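PDB 4V33: polysaccharide deacetylase-like protein from Bacillus anthracis, which probably removes acetyl groups from cell-envelope polysaccharides and is one of two putative deacetylases needed for osmotic stability and cell shape. Local coordinates for residues F204-K209 and Q262-T267; N213-L218 and I250-D255; N238-A241 and S246-D249; E283-L288 and K294-V299. One frame throughout, in Å; residues are numbered along the deposited sequence.

In the fold
All four contacts lie in the polysaccharide deacetylase domain, around the parallel sheet of a barrel-like fold that holds the zinc ion. Interaction 1 joins the ends of strands 199-206 and 259-263 at the metal. Interactions 2 and 3 are nested inside the loop it closes and share helix 247-255: the first packs that helix against helix 211-221, the second secures its start. Interaction 4 follows in the chain and ties helix 277-292 to the approach of strand 298-300. The centres of interactions 3 and 4 lie about 11 Å from that of interaction 1, while those of interactions 2 and 4 are about 18 Å apart. Helices packed on the same sheet thus flank the two metal-bearing strand ends.

Interaction 1: F204-K209 and Q262-T267; sequences FDDGMK and QSHTAT. With ZN (zinc ion), chain D.
Asp206 and His264 meet through the zinc ion they share. The metal lies 2.1 Å from Asp206 OD1 and 2.2 Å from His264 NE2, so both atoms spend their electron pairs on zinc and are not hydrogen-bonded to each other. Asp206 binds through one oxygen; its OD2 instead accepts a hydrogen bond of 2.9 Å from water 1, itself a zinc ligand at 2.0 Å. The carboxylate lies at the imidazole edge, its plane turned only 25° from the ring. His268 adds another ligand, completing the Asp-His-His set characteristic of the NodB-type deacetylases of family CE4, in which the aspartate belongs to a strand-end Phe-Asp-Asp-Gly motif and the two histidines stand four residues apart. Asp205 crosses His264 at about a right angle, its carboxylate plane turned 50° from the ring, with CB 3.8 Å from His264 NE2 and OD2 in a salt bridge to Arg343. In the second shell, His264 ND1 is hydrogen-bonded to Ala300 O, which fixes the rotation of the ring and leaves NE2 for the metal. Ser263 OG accepts from Thr265 N at 3.0 Å in an ST turn, and is also hydrogen-bonded to Tyr318 OH.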
loop_
_atom_site.group_PDB
_atom_site.type_symbol
_atom_site.label_atom_id
_atom_site.label_comp_id
_atom_site.label_asym_id
_atom_site.label_seq_id
_atom_site.Cartn_x
_atom_site.Cartn_y
_atom_site.Cartn_z
ATOM N N PHE A 204 9.956 2.656 -8.564
ATOM C CA PHE A 204 11.066 3.144 -9.378
ATOM C C PHE A 204 10.502 3.904 -10.553
ATOM O O PHE A 204 9.541 3.447 -11.190
ATOM C CB PHE A 204 11.874 1.969 -9.929
ATOM C CG PHE A 204 12.484 1.112 -8.873
ATOM C CD1 PHE A 204 11.777 0.045 -8.347
ATOM C CD2 PHE A 204 13.766 1.367 -8.405
ATOM C CE1 PHE A 204 12.324 -0.765 -7.358
ATOM C CE2 PHE A 204 14.324 0.559 -7.410
ATOM C CZ PHE A 204 13.600 -0.509 -6.887
ATOM N N ASP A 205 11.114 5.043 -10.858
ATOM C CA ASP A 205 10.682 5.846 -11.996
ATOM C C ASP A 205 11.641 5.748 -13.164
ATOM O O ASP A 205 12.851 5.961 -12.996
ATOM C CB ASP A 205 10.552 7.324 -11.606
ATOM C CG ASP A 205 9.309 7.608 -10.777
ATOM O OD1 ASP A 205 8.647 6.658 -10.328
ATOM O OD2 ASP A 205 8.994 8.799 -10.582
ATOM N N ASP A 206 11.059 5.426 -14.323
ATOM C CA ASP A 206 11.584 5.627 -15.690
ATOM C C ASP A 206 11.859 4.352 -16.481
ATOM O O ASP A 206 11.717 4.346 -17.709
ATOM C CB ASP A 206 12.813 6.549 -15.791
ATOM C CG ASP A 206 12.546 7.971 -15.313
ATOM O OD1 ASP A 206 11.392 8.339 -14.949
ATOM O OD2 ASP A 206 13.538 8.732 -15.307
ATOM N N GLY A 207 12.247 3.280 -15.802
ATOM C CA GLY A 207 12.604 2.056 -16.493
ATOM C C GLY A 207 14.035 2.052 -16.997
ATOM O O GLY A 207 14.321 1.540 -18.077
ATOM N N MET A 208 14.943 2.635 -16.216
ATOM C CA MET A 208 16.360 2.557 -16.540
ATOM C C MET A 208 16.856 1.115 -16.479
ATOM O O MET A 208 16.423 0.329 -15.627
ATOM C CB MET A 208 17.173 3.417 -15.575
ATOM C CG MET A 208 16.953 4.897 -15.780
ATOM S SD MET A 208 17.895 5.864 -14.579
ATOM C CE MET A 208 16.565 6.439 -13.539
ATOM N N LYS A 209 17.785 0.789 -17.371
ATOM C CA LYS A 209 18.400 -0.530 -17.415
ATOM C C LYS A 209 18.999 -0.900 -16.061
ATOM O O LYS A 209 18.936 -2.062 -15.632
ATOM C CB LYS A 209 19.494 -0.550 -18.484
ATOM C CG LYS A 209 20.219 -1.875 -18.640
ATOM C CD LYS A 209 19.348 -2.872 -19.361
ATOM C CE LYS A 209 20.169 -4.001 -19.968
ATOM N NZ LYS A 209 19.306 -4.852 -20.827
ATOM N N GLN A 262 4.256 -0.783 -14.452
ATOM C CA GLN A 262 3.206 0.210 -14.602
ATOM C C GLN A 262 3.716 1.364 -15.462
ATOM O O GLN A 262 4.825 1.300 -15.987
ATOM C CB GLN A 262 2.735 0.668 -13.213
ATOM C CG GLN A 262 2.227 -0.498 -12.337
ATOM C CD GLN A 262 1.007 -1.177 -12.944
ATOM O OE1 GLN A 262 0.159 -0.519 -13.552
ATOM N NE2 GLN A 262 0.919 -2.501 -12.794
ATOM N N SER A 263 2.906 2.404 -15.617
ATOM C CA SER A 263 3.167 3.427 -16.635
ATOM C C SER A 263 3.866 4.690 -16.129
ATOM O O SER A 263 3.553 5.185 -15.054
ATOM C CB SER A 263 1.840 3.830 -17.279
ATOM O OG SER A 263 2.025 4.831 -18.272
ATOM N N HIS A 264 4.778 5.234 -16.934
ATOM C CA HIS A 264 5.335 6.570 -16.675
ATOM C C HIS A 264 5.059 7.451 -17.892
ATOM O O HIS A 264 5.836 8.352 -18.192
ATOM C CB HIS A 264 6.849 6.497 -16.396
ATOM C CG HIS A 264 7.386 7.603 -15.530
ATOM N ND1 HIS A 264 6.585 8.487 -14.840
ATOM C CD2 HIS A 264 8.663 7.941 -15.219
ATOM C CE1 HIS A 264 7.345 9.333 -14.158
ATOM N NE2 HIS A 264 8.611 9.027 -14.377
ATOM N N THR A 265 3.924 7.194 -18.553
ATOM C CA THR A 265 3.524 7.799 -19.838
ATOM C C THR A 265 4.344 7.274 -21.017
ATOM O O THR A 265 5.257 6.468 -20.847
ATOM C CB THR A 265 3.501 9.365 -19.849
ATOM O OG1 THR A 265 4.834 9.877 -19.971
ATOM C CG2 THR A 265 2.823 9.923 -18.596
ATOM N N ALA A 266 4.005 7.731 -22.220
ATOM C CA ALA A 266 4.690 7.260 -23.414
ATOM C C ALA A 266 6.078 7.861 -23.543
ATOM O O ALA A 266 7.043 7.154 -23.835
ATOM C CB ALA A 266 3.877 7.576 -24.655
ATOM N N THR A 267 6.175 9.175 -23.355
ATOM C CA THR A 267 7.440 9.870 -23.580
ATOM C C THR A 267 7.971 10.639 -22.371
ATOM O O THR A 267 8.906 11.423 -22.521
ATOM C CB THR A 267 7.369 10.850 -24.783
ATOM O OG1 THR A 267 6.495 11.952 -24.479
ATOM C CG2 THR A 267 6.888 10.138 -26.044
HETATM ZN ZN ZN D . 10.442 10.173 -14.388
HETATM O O HOH W 1 12.270 10.963 -13.958
#

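Interaction 2: N213-L218 and I250-D255; sequences NAFHVL and IKEMVD
Phe215 lays one face of its ring against the side chain of Met253. The methylene CG of the methionine sits 4.1 Å from the centroid of the Phe215 ring and 16° off its normal, a CH-pi contact that engages the aliphatic part of Met253, with Met253 CG 4.0 Å from Phe215 CG. The phenylalanine gets there because its CG is anti to the backbone N (chi1 174°), which swings the ring out from helix 211-221 and across to helix 247-255. There its far end also meets the backbone, Phe215 CZ lying 3.7 Å from Glu252 O.

Glu252 takes the rim of the ring. Its extended chain passes the edge with CG 3.6 Å from Phe215 CE2, and the carboxylate, its plane nearly perpendicular to that of the ring, brings OE2 to 3.5 Å from Phe215 CE2. Beyond this the same oxygen accepts a 2.5 Å hydrogen bond from water 2, which is also hydrogen-bonded to His216 NE2 at 2.8 Å and lies in the plane of the imidazole at its edge.

The two helices flank the parallel sheet side by side, and both Phe215 and Met253 also touch Phe259 on strand 259-263. A flat ring and a flexible thioether chain suit such a buried three-way junction, whereas glutamate and histidine suit its exposed border. Since aromatic ring edges carry a slight positive charge, the placing of a carboxylate oxygen there is probably mildly attractive, and the water linking Glu252 to His216 gives the apolar core a polar outer margin.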
loop_
_atom_site.group_PDB
_atom_site.type_symbol
_atom_site.label_atom_id
_atom_site.label_comp_id
_atom_site.label_asym_id
_atom_site.label_seq_id
_atom_site.Cartn_x
_atom_site.Cartn_y
_atom_site.Cartn_z
ATOM N N ASN A 213 19.661 -3.965 -11.429
ATOM C CA ASN A 213 20.414 -4.096 -10.175
ATOM C C ASN A 213 19.488 -4.202 -8.969
ATOM O O ASN A 213 19.742 -4.991 -8.054
ATOM C CB ASN A 213 21.367 -2.916 -9.969
ATOM C CG ASN A 213 22.469 -2.870 -11.006
ATOM O OD1 ASN A 213 22.926 -3.906 -11.493
ATOM N ND2 ASN A 213 22.901 -1.662 -11.350
ATOM N N ALA A 214 18.420 -3.403 -8.964
ATOM C CA ALA A 214 17.430 -3.474 -7.892
ATOM C C ALA A 214 16.739 -4.830 -7.891
ATOM O O ALA A 214 16.552 -5.439 -6.845
ATOM C CB ALA A 214 16.407 -2.352 -8.026
ATOM N N PHE A 215 16.365 -5.297 -9.080
ATOM C CA PHE A 215 15.785 -6.620 -9.257
ATOM C C PHE A 215 16.666 -7.708 -8.637
ATOM O O PHE A 215 16.196 -8.538 -7.853
ATOM C CB PHE A 215 15.571 -6.851 -10.762
ATOM C CG PHE A 215 15.111 -8.234 -11.123
ATOM C CD1 PHE A 215 14.023 -8.819 -10.489
ATOM C CD2 PHE A 215 15.750 -8.935 -12.137
ATOM C CE1 PHE A 215 13.601 -10.089 -10.837
ATOM C CE2 PHE A 215 15.330 -10.210 -12.492
ATOM C CZ PHE A 215 14.251 -10.785 -11.843
ATOM N N HIS A 216 17.946 -7.695 -8.979
ATOM C CA HIS A 216 18.874 -8.690 -8.455
ATOM C C HIS A 216 19.026 -8.614 -6.937
ATOM O O HIS A 216 19.144 -9.643 -6.275
ATOM C CB HIS A 216 20.232 -8.553 -9.144
ATOM C CG HIS A 216 20.190 -8.861 -10.607
ATOM N ND1 HIS A 216 21.043 -8.275 -11.516
ATOM C CD2 HIS A 216 19.398 -9.697 -11.318
ATOM C CE1 HIS A 216 20.774 -8.732 -12.727
ATOM N NE2 HIS A 216 19.779 -9.597 -12.634
ATOM N N VAL A 217 19.020 -7.403 -6.385
ATOM C CA VAL A 217 19.100 -7.232 -4.934
ATOM C C VAL A 217 17.854 -7.818 -4.274
ATOM O O VAL A 217 17.936 -8.516 -3.260
ATOM C CB VAL A 217 19.250 -5.746 -4.555
ATOM C CG1 VAL A 217 18.936 -5.526 -3.081
ATOM C CG2 VAL A 217 20.657 -5.246 -4.897
ATOM N N LEU A 218 16.692 -7.540 -4.855
ATOM C CA LEU A 218 15.453 -8.094 -4.318
ATOM C C LEU A 218 15.396 -9.628 -4.408
ATOM O O LEU A 218 14.907 -10.296 -3.486
ATOM C CB LEU A 218 14.238 -7.438 -4.980
ATOM C CG LEU A 218 14.064 -5.950 -4.658
ATOM C CD1 LEU A 218 12.888 -5.372 -5.456
ATOM C CD2 LEU A 218 13.867 -5.736 -3.156
ATOM N N ILE A 250 12.062 -6.850 -18.782
ATOM C CA ILE A 250 10.727 -6.687 -18.226
ATOM C C ILE A 250 10.063 -8.040 -17.986
ATOM O O ILE A 250 9.436 -8.257 -16.950
ATOM C CB ILE A 250 9.860 -5.809 -19.147
ATOM C CG1 ILE A 250 10.346 -4.362 -19.067
ATOM C CG2 ILE A 250 8.389 -5.908 -18.758
ATOM C CD1 ILE A 250 9.744 -3.456 -20.124
ATOM N N LYS A 251 10.207 -8.954 -18.937
ATOM C CA LYS A 251 9.599 -10.269 -18.784
ATOM C C LYS A 251 10.208 -11.021 -17.599
ATOM O O LYS A 251 9.495 -11.670 -16.842
ATOM C CB LYS A 251 9.688 -11.068 -20.087
ATOM C CG LYS A 251 8.653 -10.630 -21.128
ATOM C CD LYS A 251 8.861 -11.327 -22.467
ATOM C CE LYS A 251 7.628 -11.219 -23.358
ATOM N NZ LYS A 251 7.222 -9.807 -23.610
ATOM N N GLU A 252 11.517 -10.898 -17.413
ATOM C CA GLU A 252 12.176 -11.522 -16.270
ATOM C C GLU A 252 11.660 -10.923 -14.956
ATOM O O GLU A 252 11.370 -11.644 -13.996
ATOM C CB GLU A 252 13.692 -11.353 -16.384
ATOM C CG GLU A 252 14.504 -12.149 -15.386
ATOM C CD GLU A 252 16.000 -12.054 -15.653
ATOM O OE1 GLU A 252 16.385 -11.625 -16.762
ATOM O OE2 GLU A 252 16.788 -12.410 -14.754
ATOM N N MET A 253 11.537 -9.602 -14.921
ATOM C CA MET A 253 11.087 -8.906 -13.718
ATOM C C MET A 253 9.655 -9.279 -13.365
ATOM O O MET A 253 9.335 -9.527 -12.203
ATOM C CB MET A 253 11.205 -7.395 -13.912
ATOM C CG MET A 253 12.641 -6.914 -13.962
ATOM S SD MET A 253 12.812 -5.260 -14.658
ATOM C CE MET A 253 12.311 -4.275 -13.257
ATOM N N VAL A 254 8.793 -9.320 -14.373
ATOM C CA VAL A 254 7.399 -9.674 -14.154
ATOM C C VAL A 254 7.228 -11.164 -13.839
ATOM O O VAL A 254 6.519 -11.528 -12.899
ATOM C CB VAL A 254 6.531 -9.263 -15.358
ATOM C CG1 VAL A 254 5.131 -9.836 -15.233
ATOM C CG2 VAL A 254 6.487 -7.747 -15.470
ATOM N N ASP A 255 7.885 -12.030 -14.608
ATOM C CA ASP A 255 7.713 -13.473 -14.415
ATOM C C ASP A 255 8.191 -13.949 -13.041
ATOM O O ASP A 255 7.709 -14.968 -12.532
ATOM C CB ASP A 255 8.415 -14.274 -15.514
ATOM C CG ASP A 255 7.757 -14.117 -16.875
ATOM O OD1 ASP A 255 6.666 -13.506 -16.963
ATOM O OD2 ASP A 255 8.337 -14.616 -17.861
HETATM O O HOH W 2 18.974 -11.184 -14.847
#

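Interaction 3: N238-A241 and S246-D249; sequences NVDA and STSD
A capping box begins helix 247-255, and Asp240 in the preceding loop adds its carboxylate to the same helix end by gripping Thr247. Asp240 OD1 accepts from Thr247 N at 2.8 Å with an N-H...O angle of 162°, although the donor arrives well above the carboxylate plane. The other oxygen, Asp240 OD2, takes the hydroxyl of the same residue on its syn side, Thr247 OG1 lying 2.6 Å away.

Within the box, Ser246 is the N-cap. Its OG, at chi1 65° between the backbone N and the carbonyl carbon, can curl back over the helix end to accept from Asp249 N at 3.0 Å. In return Ser246 N donates to Asp249 OD2, also at 3.0 Å and almost straight. That oxygen has a second partner in the salt bridge to Lys209.

Asp240 is delivered by a type II turn from Asn238 to Ala241, closed by Ala241 N donating to Asn238 O at 2.8 Å. It occupies the third position, where the backbone takes a positive phi (72°). Glycine or asparagine is favoured there; aspartate is less usual, but the helix end uses its carboxylate. Val239, just before it, sets CG1 3.6 Å from Thr247 OG1 and gives the hydroxyl an apolar neighbour.

Ser246 OG and Asp240 OD1 suit a helix start by accepting its amides, Asp249 OD2 takes Ser246 N just before it, and threonine offers Asp240 a second donor. With Asp240 and Asp249 both near that end, their negative charges are probably favoured by the helix dipole, and Lys209 would ease the charge on Asp249.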
loop_
_atom_site.group_PDB
_atom_site.type_symbol
_atom_site.label_atom_id
_atom_site.label_comp_id
_atom_site.label_asym_id
_atom_site.label_seq_id
_atom_site.Cartn_x
_atom_site.Cartn_y
_atom_site.Cartn_z
ATOM N N ASN A 238 10.432 3.886 -24.327
ATOM C CA ASN A 238 11.831 3.535 -24.109
ATOM C C ASN A 238 12.102 2.047 -23.949
ATOM O O ASN A 238 13.247 1.659 -23.774
ATOM C CB ASN A 238 12.394 4.261 -22.887
ATOM C CG ASN A 238 12.693 5.725 -23.166
ATOM O OD1 ASN A 238 12.778 6.141 -24.320
ATOM N ND2 ASN A 238 12.879 6.501 -22.106
ATOM N N VAL A 239 11.069 1.213 -23.992
ATOM C CA VAL A 239 11.323 -0.221 -23.926
ATOM C C VAL A 239 12.250 -0.607 -25.081
ATOM O O VAL A 239 12.007 -0.235 -26.236
ATOM C CB VAL A 239 10.024 -1.044 -23.962
ATOM C CG1 VAL A 239 10.335 -2.540 -23.971
ATOM C CG2 VAL A 239 9.146 -0.693 -22.765
ATOM N N ASP A 240 13.325 -1.321 -24.748
ATOM C CA ASP A 240 14.374 -1.720 -25.701
ATOM C C ASP A 240 15.286 -0.592 -26.193
ATOM O O ASP A 240 16.158 -0.818 -27.030
ATOM C CB ASP A 240 13.793 -2.503 -26.887
ATOM C CG ASP A 240 13.225 -3.839 -26.466
ATOM O OD1 ASP A 240 13.938 -4.576 -25.753
ATOM O OD2 ASP A 240 12.072 -4.138 -26.829
ATOM N N ALA A 241 15.107 0.609 -25.660
ATOM C CA ALA A 241 16.015 1.706 -25.984
ATOM C C ALA A 241 17.323 1.558 -25.213
ATOM O O ALA A 241 17.345 0.995 -24.111
ATOM C CB ALA A 241 15.373 3.034 -25.655
ATOM N N SER A 246 14.966 -3.744 -21.367
ATOM C CA SER A 246 14.579 -4.418 -22.590
ATOM C C SER A 246 13.293 -5.195 -22.366
ATOM O O SER A 246 12.831 -5.350 -21.232
ATOM C CB SER A 246 15.676 -5.383 -23.030
ATOM O OG SER A 246 15.825 -6.439 -22.086
ATOM N N THR A 247 12.722 -5.693 -23.456
ATOM C CA THR A 247 11.558 -6.553 -23.368
ATOM C C THR A 247 11.885 -7.784 -22.526
ATOM O O THR A 247 11.102 -8.171 -21.658
ATOM C CB THR A 247 11.068 -6.960 -24.761
ATOM O OG1 THR A 247 10.552 -5.799 -25.432
ATOM C CG2 THR A 247 9.967 -8.017 -24.664
ATOM N N SER A 248 13.058 -8.369 -22.750
ATOM C CA SER A 248 13.458 -9.538 -21.970
ATOM C C SER A 248 13.665 -9.205 -20.491
ATOM O O SER A 248 13.327 -10.016 -19.628
ATOM C CB SER A 248 14.693 -10.223 -22.568
ATOM O OG SER A 248 15.816 -9.365 -22.569
ATOM N N ASP A 249 14.203 -8.020 -20.196
ATOM C CA ASP A 249 14.363 -7.582 -18.803
ATOM C C ASP A 249 13.007 -7.505 -18.119
ATOM O O ASP A 249 12.822 -7.999 -17.008
ATOM C CB ASP A 249 14.994 -6.186 -18.715
ATOM C CG ASP A 249 16.451 -6.165 -19.112
ATOM O OD1 ASP A 249 17.118 -7.215 -19.046
ATOM O OD2 ASP A 249 16.933 -5.077 -19.483
#

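Interaction 4: E283-L288 and K294-V299; sequences ESKEKL and KPVIAV
Lys285 slides past Val296, its CG anti to the backbone N (chi1 165°) and the rest of the chain extended, the two side chains pointing in opposite directions. At the root, Lys285 CB approaches Val296 CG1 at 4.2 Å. The next carbon, Lys285 CG, rests 3.9 Å from Val296 CB. From there on the backbone carbonyl is the neighbour: Lys285 CD is 3.7 Å from Val296 O, and CE closes to 3.3 Å from that same oxygen. The ammonium NZ donates to water 3 at 2.9 Å, and this water donates to Val296 O at 2.7 Å, while Tyr317 O gives NZ a direct hydrogen-bonding partner.

The contact lies in the helix-to-strand half of a beta-alpha-beta unit from strand 259-263 through helix 277-292 to strand 298-300, where Ala298 is backbone-bonded to Ser263. Lysine suits the border, since its methylenes lie on valine while its charge stays at the edge with carbonyls and water. One turn on, Leu288 packs on the other branch of Val296, crossing it at about a right angle with CD2 3.8 Å from Val296 CG2. The forked valine is well shaped to face both side chains, and Leu288 also touches Met261.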
loop_
_atom_site.group_PDB
_atom_site.type_symbol
_atom_site.label_atom_id
_atom_site.label_comp_id
_atom_site.label_asym_id
_atom_site.label_seq_id
_atom_site.Cartn_x
_atom_site.Cartn_y
_atom_site.Cartn_z
ATOM N N GLU A 283 -2.631 5.080 -24.645
ATOM C CA GLU A 283 -1.913 4.168 -25.531
ATOM C C GLU A 283 -0.631 3.615 -24.904
ATOM O O GLU A 283 -0.178 2.522 -25.252
ATOM C CB GLU A 283 -1.659 4.840 -26.893
ATOM C CG GLU A 283 -2.980 5.218 -27.580
ATOM C CD GLU A 283 -2.825 5.998 -28.873
ATOM O OE1 GLU A 283 -1.683 6.236 -29.324
ATOM O OE2 GLU A 283 -3.872 6.368 -29.444
ATOM N N SER A 284 -0.053 4.366 -23.973
ATOM C CA SER A 284 1.102 3.879 -23.226
ATOM C C SER A 284 0.682 2.689 -22.369
ATOM O O SER A 284 1.353 1.655 -22.352
ATOM C CB SER A 284 1.703 4.990 -22.361
ATOM O OG SER A 284 0.731 5.548 -21.491
ATOM N N LYS A 285 -0.441 2.836 -21.673
ATOM C CA LYS A 285 -1.012 1.742 -20.888
ATOM C C LYS A 285 -1.260 0.509 -21.753
ATOM O O LYS A 285 -0.884 -0.606 -21.390
ATOM C CB LYS A 285 -2.322 2.195 -20.243
ATOM C CG LYS A 285 -3.182 1.066 -19.697
ATOM C CD LYS A 285 -4.499 1.604 -19.174
ATOM C CE LYS A 285 -5.452 0.470 -18.824
ATOM N NZ LYS A 285 -6.813 0.986 -18.490
ATOM N N GLU A 286 -1.893 0.712 -22.906
ATOM C CA GLU A 286 -2.218 -0.398 -23.798
ATOM C C GLU A 286 -0.970 -1.106 -24.327
ATOM O O GLU A 286 -0.921 -2.337 -24.371
ATOM C CB GLU A 286 -3.099 0.084 -24.958
ATOM C CG GLU A 286 -4.430 0.635 -24.496
ATOM C CD GLU A 286 -5.198 1.344 -25.597
ATOM O OE1 GLU A 286 -4.617 1.604 -26.675
ATOM O OE2 GLU A 286 -6.390 1.640 -25.373
ATOM N N LYS A 287 0.029 -0.328 -24.736
ATOM C CA LYS A 287 1.267 -0.893 -25.258
ATOM C C LYS A 287 2.014 -1.687 -24.184
ATOM O O LYS A 287 2.530 -2.774 -24.449
ATOM C CB LYS A 287 2.164 0.221 -25.797
ATOM C CG LYS A 287 3.433 -0.275 -26.469
ATOM C CD LYS A 287 4.238 0.888 -27.035
ATOM C CE LYS A 287 4.995 0.481 -28.292
ATOM N NZ LYS A 287 6.074 1.461 -28.611
ATOM N N LEU A 288 2.065 -1.146 -22.971
ATOM C CA LEU A 288 2.760 -1.825 -21.885
ATOM C C LEU A 288 2.077 -3.144 -21.506
ATOM O O LEU A 288 2.752 -4.138 -21.244
ATOM C CB LEU A 288 2.889 -0.901 -20.670
ATOM C CG LEU A 288 3.743 -1.427 -19.512
ATOM C CD1 LEU A 288 5.162 -1.708 -19.976
ATOM C CD2 LEU A 288 3.746 -0.398 -18.399
ATOM N N LYS A 294 0.145 -8.379 -18.296
ATOM C CA LYS A 294 -0.514 -8.103 -17.023
ATOM C C LYS A 294 -1.164 -6.728 -17.088
ATOM O O LYS A 294 -0.685 -5.850 -17.811
ATOM C CB LYS A 294 0.508 -8.115 -15.879
ATOM C CG LYS A 294 1.288 -9.403 -15.739
ATOM C CD LYS A 294 0.417 -10.523 -15.219
ATOM C CE LYS A 294 1.267 -11.707 -14.781
ATOM N NZ LYS A 294 0.440 -12.860 -14.334
ATOM N N PRO A 295 -2.240 -6.519 -16.313
ATOM C CA PRO A 295 -2.927 -5.222 -16.345
ATOM C C PRO A 295 -2.045 -4.070 -15.884
ATOM O O PRO A 295 -1.218 -4.221 -14.973
ATOM C CB PRO A 295 -4.082 -5.412 -15.357
ATOM C CG PRO A 295 -4.326 -6.885 -15.351
ATOM C CD PRO A 295 -2.965 -7.504 -15.491
ATOM N N VAL A 296 -2.224 -2.925 -16.529
ATOM C CA VAL A 296 -1.593 -1.683 -16.116
ATOM C C VAL A 296 -2.672 -0.795 -15.509
ATOM O O VAL A 296 -3.649 -0.432 -16.181
ATOM C CB VAL A 296 -0.895 -1.002 -17.307
ATOM C CG1 VAL A 296 -0.468 0.426 -16.956
ATOM C CG2 VAL A 296 0.302 -1.839 -17.734
ATOM N N ILE A 297 -2.510 -0.493 -14.222
ATOM C CA ILE A 297 -3.525 0.196 -13.434
ATOM C C ILE A 297 -3.001 1.463 -12.761
ATOM O O ILE A 297 -3.766 2.195 -12.129
ATOM C CB ILE A 297 -4.088 -0.731 -12.333
ATOM C CG1 ILE A 297 -2.971 -1.187 -11.389
ATOM C CG2 ILE A 297 -4.763 -1.942 -12.959
ATOM C CD1 ILE A 297 -3.453 -2.102 -10.258
ATOM N N ALA A 298 -1.700 1.710 -12.875
ATOM C CA ALA A 298 -1.068 2.807 -12.152
ATOM C C ALA A 298 -0.125 3.616 -13.030
ATOM O O ALA A 298 0.505 3.080 -13.949
ATOM C CB ALA A 298 -0.313 2.271 -10.936
ATOM N N VAL A 299 -0.007 4.905 -12.720
ATOM C CA VAL A 299 0.901 5.791 -13.436
ATOM C C VAL A 299 1.626 6.682 -12.431
ATOM O O VAL A 299 1.163 6.865 -11.299
ATOM C CB VAL A 299 0.111 6.657 -14.463
ATOM C CG1 VAL A 299 -0.800 7.658 -13.745
ATOM C CG2 VAL A 299 1.055 7.365 -15.461
HETATM O O HOH W 3 -5.906 1.027 -15.757
#